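Local coordinates for protein peptidoglycan glycosyltransferase (Burkholderia ambifaria, PDB 5UY7) that belongs to the penicillin-binding protein family, its modelled part containing a domain of the beta-lactamase-like fold, at residues K273-S278 / Q424-T429; T290-G295 / A329-M334. All coordinates share one frame; numbering follows the deposited sequence.

Interaction 1 of 2, residues K273-S278 / Q424-T429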
# COMPACT_ATOMS: atom_id res chain seq x y z
N LYS A 273 -4.50 0.33 -6.13
CA LYS A 273 -4.58 -0.43 -7.38
C LYS A 273 -4.28 -1.91 -7.18
O LYS A 273 -4.96 -2.74 -7.80
CB LYS A 273 -3.67 0.22 -8.43
CG LYS A 273 -4.20 1.56 -8.90
CD LYS A 273 -3.17 2.40 -9.68
CE LYS A 273 -3.85 3.67 -10.18
NZ LYS A 273 -2.90 4.73 -10.68
N PRO A 274 -3.32 -2.31 -6.34
CA PRO A 274 -3.11 -3.75 -6.13
C PRO A 274 -4.31 -4.47 -5.54
O PRO A 274 -4.45 -5.67 -5.77
CB PRO A 274 -1.91 -3.80 -5.17
CG PRO A 274 -1.16 -2.56 -5.51
CD PRO A 274 -2.22 -1.53 -5.73
N PHE A 275 -5.17 -3.78 -4.77
CA PHE A 275 -6.33 -4.46 -4.21
C PHE A 275 -7.43 -4.63 -5.24
O PHE A 275 -8.13 -5.64 -5.24
CB PHE A 275 -6.85 -3.71 -2.98
CG PHE A 275 -5.90 -3.75 -1.82
CD1 PHE A 275 -5.68 -4.93 -1.13
CD2 PHE A 275 -5.18 -2.62 -1.45
CE1 PHE A 275 -4.77 -4.99 -0.09
CE2 PHE A 275 -4.27 -2.68 -0.40
CZ PHE A 275 -4.07 -3.87 0.28
N THR A 276 -7.60 -3.64 -6.12
CA THR A 276 -8.51 -3.81 -7.25
C THR A 276 -8.14 -5.05 -8.05
O THR A 276 -9.00 -5.88 -8.37
CB THR A 276 -8.44 -2.57 -8.15
OG1 THR A 276 -8.86 -1.42 -7.40
CG2 THR A 276 -9.36 -2.73 -9.35
N VAL A 277 -6.85 -5.19 -8.35
CA VAL A 277 -6.37 -6.32 -9.13
C VAL A 277 -6.47 -7.60 -8.32
O VAL A 277 -6.92 -8.64 -8.83
CB VAL A 277 -4.93 -6.05 -9.61
CG1 VAL A 277 -4.28 -7.34 -10.10
CG2 VAL A 277 -4.95 -5.00 -10.71
N SER A 278 -6.08 -7.56 -7.03
CA SER A 278 -6.19 -8.75 -6.19
C SER A 278 -7.61 -9.31 -6.21
O SER A 278 -7.80 -10.53 -6.36
CB SER A 278 -5.79 -8.42 -4.74
OG SER A 278 -4.41 -8.14 -4.63
N GLN A 424 -8.79 -14.14 6.29
CA GLN A 424 -8.45 -14.51 4.93
C GLN A 424 -9.12 -13.54 3.96
O GLN A 424 -10.35 -13.54 3.83
CB GLN A 424 -8.87 -15.94 4.63
CG GLN A 424 -8.13 -16.52 3.43
CD GLN A 424 -6.68 -16.85 3.77
OE1 GLN A 424 -6.39 -17.29 4.89
NE2 GLN A 424 -5.77 -16.64 2.82
N VAL A 425 -8.31 -12.73 3.30
CA VAL A 425 -8.79 -11.71 2.37
C VAL A 425 -8.75 -12.20 0.93
O VAL A 425 -9.71 -12.01 0.18
CB VAL A 425 -7.96 -10.42 2.54
CG1 VAL A 425 -8.36 -9.40 1.48
CG2 VAL A 425 -8.18 -9.86 3.93
N PHE A 426 -7.65 -12.83 0.54
CA PHE A 426 -7.46 -13.41 -0.78
C PHE A 426 -6.89 -14.81 -0.61
O PHE A 426 -6.42 -15.18 0.47
CB PHE A 426 -6.51 -12.55 -1.64
CG PHE A 426 -6.90 -11.10 -1.71
CD1 PHE A 426 -8.10 -10.72 -2.29
CD2 PHE A 426 -6.05 -10.11 -1.24
CE1 PHE A 426 -8.46 -9.38 -2.36
CE2 PHE A 426 -6.40 -8.76 -1.31
CZ PHE A 426 -7.61 -8.40 -1.87
N THR A 427 -6.92 -15.62 -1.68
CA THR A 427 -6.24 -16.90 -1.63
C THR A 427 -4.73 -16.69 -1.71
O THR A 427 -4.26 -15.64 -2.16
CB THR A 427 -6.68 -17.81 -2.77
OG1 THR A 427 -6.33 -17.19 -4.02
CG2 THR A 427 -8.18 -18.07 -2.72
N PRO A 428 -3.95 -17.67 -1.26
CA PRO A 428 -2.49 -17.56 -1.42
C PRO A 428 -2.06 -17.38 -2.86
O PRO A 428 -1.09 -16.66 -3.13
CB PRO A 428 -1.97 -18.88 -0.83
CG PRO A 428 -3.03 -19.31 0.14
CD PRO A 428 -4.34 -18.83 -0.43
N THR A 429 -2.75 -18.03 -3.80
CA THR A 429 -2.38 -17.89 -5.21
C THR A 429 -2.51 -16.45 -5.66
O THR A 429 -1.59 -15.89 -6.29
CB THR A 429 -3.26 -18.80 -6.06
OG1 THR A 429 -2.95 -20.17 -5.76
CG2 THR A 429 -3.03 -18.53 -7.54

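Interaction 2 of 2, residues T290-G295 / A329-M334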
# COMPACT_ATOMS: atom_id res chain seq x y z
N THR A 290 -4.40 -11.65 -18.62
CA THR A 290 -5.53 -11.04 -19.30
C THR A 290 -5.13 -9.68 -19.87
O THR A 290 -4.47 -8.89 -19.20
CB THR A 290 -6.70 -10.88 -18.33
OG1 THR A 290 -7.18 -12.17 -17.95
CG2 THR A 290 -7.83 -10.06 -18.96
N LEU A 291 -5.54 -9.43 -21.11
CA LEU A 291 -5.24 -8.15 -21.75
C LEU A 291 -6.28 -7.10 -21.37
O LEU A 291 -7.49 -7.39 -21.32
CB LEU A 291 -5.19 -8.30 -23.26
CG LEU A 291 -4.11 -9.24 -23.79
CD1 LEU A 291 -4.07 -9.21 -25.31
CD2 LEU A 291 -2.74 -8.89 -23.21
N VAL A 292 -5.81 -5.88 -21.12
CA VAL A 292 -6.64 -4.73 -20.78
C VAL A 292 -6.24 -3.60 -21.71
O VAL A 292 -5.07 -3.18 -21.71
CB VAL A 292 -6.46 -4.31 -19.31
CG1 VAL A 292 -7.40 -3.16 -18.95
CG2 VAL A 292 -6.67 -5.51 -18.38
N GLU A 293 -7.20 -3.10 -22.48
CA GLU A 293 -6.93 -2.05 -23.47
C GLU A 293 -7.02 -0.69 -22.79
O GLU A 293 -8.10 -0.30 -22.34
CB GLU A 293 -7.92 -2.14 -24.63
CG GLU A 293 -7.95 -3.49 -25.32
CD GLU A 293 -6.63 -3.84 -26.02
OE1 GLU A 293 -5.78 -2.94 -26.21
OE2 GLU A 293 -6.46 -5.02 -26.38
N THR A 294 -5.90 0.03 -22.74
CA THR A 294 -5.93 1.40 -22.22
C THR A 294 -5.67 2.45 -23.29
O THR A 294 -5.79 3.65 -22.99
CB THR A 294 -4.92 1.58 -21.07
OG1 THR A 294 -3.58 1.67 -21.58
CG2 THR A 294 -5.01 0.42 -20.08
N GLY A 295 -5.35 2.05 -24.52
CA GLY A 295 -5.27 2.98 -25.63
C GLY A 295 -4.27 4.11 -25.39
O GLY A 295 -3.17 3.90 -24.88
N ALA A 329 -7.05 0.03 -14.09
CA ALA A 329 -7.73 -0.26 -12.83
C ALA A 329 -9.24 -0.15 -12.98
O ALA A 329 -9.99 -0.99 -12.47
CB ALA A 329 -7.22 0.68 -11.73
N THR A 330 -9.69 0.90 -13.68
CA THR A 330 -11.12 1.10 -13.89
C THR A 330 -11.74 -0.05 -14.66
O THR A 330 -12.79 -0.57 -14.28
CB THR A 330 -11.35 2.42 -14.64
OG1 THR A 330 -10.94 3.51 -13.81
CG2 THR A 330 -12.84 2.58 -15.01
N LYS A 331 -11.10 -0.46 -15.76
CA LYS A 331 -11.71 -1.50 -16.59
C LYS A 331 -11.75 -2.83 -15.84
O LYS A 331 -12.72 -3.59 -15.97
CB LYS A 331 -10.97 -1.63 -17.92
CG LYS A 331 -11.18 -0.40 -18.82
CD LYS A 331 -10.68 -0.65 -20.22
CE LYS A 331 -10.95 0.55 -21.10
NZ LYS A 331 -10.73 0.19 -22.52
N ILE A 332 -10.72 -3.11 -15.04
CA ILE A 332 -10.74 -4.30 -14.20
C ILE A 332 -11.84 -4.18 -13.14
O ILE A 332 -12.59 -5.13 -12.89
CB ILE A 332 -9.35 -4.51 -13.58
CG1 ILE A 332 -8.36 -4.91 -14.67
CG2 ILE A 332 -9.40 -5.55 -12.49
CD1 ILE A 332 -6.89 -4.91 -14.18
N ALA A 333 -11.98 -3.00 -12.54
CA ALA A 333 -13.03 -2.80 -11.54
C ALA A 333 -14.41 -3.02 -12.14
O ALA A 333 -15.32 -3.48 -11.43
CB ALA A 333 -12.94 -1.39 -10.96
N MET A 334 -14.61 -2.69 -13.41
CA MET A 334 -15.93 -2.83 -14.01
C MET A 334 -16.34 -4.29 -14.23
O MET A 334 -17.51 -4.53 -14.55
CB MET A 334 -15.99 -2.05 -15.33
CG MET A 334 -15.88 -0.54 -15.15
SD MET A 334 -17.23 0.18 -14.19
CE MET A 334 -16.44 0.44 -12.61

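Interaction 1 of 2, residues K273-S278 / Q424-T429
The carbonyl oxygen of Pro274 is gripped twice by Ser278, the residue whose CB rests on the ring of Phe426. Ser278 N donates the regular helical bond at 2.8 Å to Pro274 O, and Ser278 OG donates a second at 2.7 Å to the same oxygen, Pro274 O, from the opposite face of the carbonyl plane. The hydroxyl reaches back because OG stands beside the backbone N, at chi1 -68°; CB is then the part of the side chain laid against the phenyl ring. This helix, 273-282, opens with Lys273, which with Ser270 forms an apparent SxxK pattern consistent with the penicillin-binding protein family; Lys273 NZ is hydrogen-bonded to Ser270 OG, Asn326 OD1 and Ser324 O.

Phe426 comes from the loop ahead of helix 428-442, and Thr427 occupies the N-cap position of that helix. The Phe426 ring lies between two groups: Val425 CG1 sits 3.4 Å above the centre of one face, while Ser278 CB makes a CH-pi contact with the other, 3.5 Å from the ring centroid and 18° off the normal. Phe275 lies at the edge of this ring, its CD1 3.9 Å from Phe426 CE2. The two phenylalanines meet edge to edge, each atom near the plane of the other ring, and their side chains cross at about a right angle. Phe275 also packs edge-to-face with Tyr397, and Met344 of helix 338-347 touches both phenyl groups. On the loop's exposed side, the Gln424 amide folds over its own chain, NE2 donating to Phe426 O at 2.8 Å with that oxygen nearly in the amide plane.

Interaction 2 of 2, residues T290-G295 / A329-M334
Val292 splits its two methyls between Lys331 and Ile332 through its first torsion: with chi1 at -177°, CG1 lies trans to the backbone N and CG2 trans to the carbonyl carbon. Val292 CG1 comes within 4.0 Å of Lys331 CB, and Val292 CG2 within 4.1 Å of Ile332 CG1. The valine and lysine side chains lie alongside one another, running opposite ways, whereas the valine and isoleucine cross nearly perpendicular. Ile332 also meets Val317 of helix 317-323, which touches Val292 as well, so the valine is buried among aliphatic groups.

Beyond CG the lysine chain is extended and reaches from the helix to the strand. It carries the ammonium group past Val292 to the carbonyl of Glu293, where Lys331 NZ donates a short hydrogen bond of 2.7 Å to Glu293 O. The bond makes a C=O...N angle of 153°, with the donor tilted moderately from the carbonyl plane. Lys331 CE follows closely, 3.2 Å from Glu293 O.

These contacts lay helix 326-333 against strand 291-293, one of the two strands of a small antiparallel sheet in the beta-lactamase-like domain; its partner is strand 314-316, and Val292 bonds through its backbone to Leu315. The short strand and helix segments approach to 8.8 Å between axes, with their N-to-C directions 117° apart. Val292 points toward the helix, while the end of the Glu293 side chain leads away from it.

The glutamate carboxylate is not the lysine's direct partner: Glu293 OE1 bonds to Thr314 OG1 on the paired strand and stays 6.9 Å from Lys331 NZ, a distance at which opposite charges would probably still attract weakly.

Overall arrangement
Interactions 1 and 2 lie about 16 Å apart, centre to centre, within the transpeptidase domain, and helix 273-282 ties them together. Along the chain this helix comes first, followed by strand 291-293, then helix 326-333, and last the loop leading into helix 428-442; both segments of interaction 2 thus fall between those of interaction 1. The two contacts touch directly: Thr276 CG2 packs 3.6 Å from Ala329 O, and Val277 CG2 4.0 Å from Ile332 CD1. Helix 273-282 therefore meets Phe426 at one place and helix 326-333 at another, linking the small two-stranded sheet to helix 428-442 across the helical part of the domain.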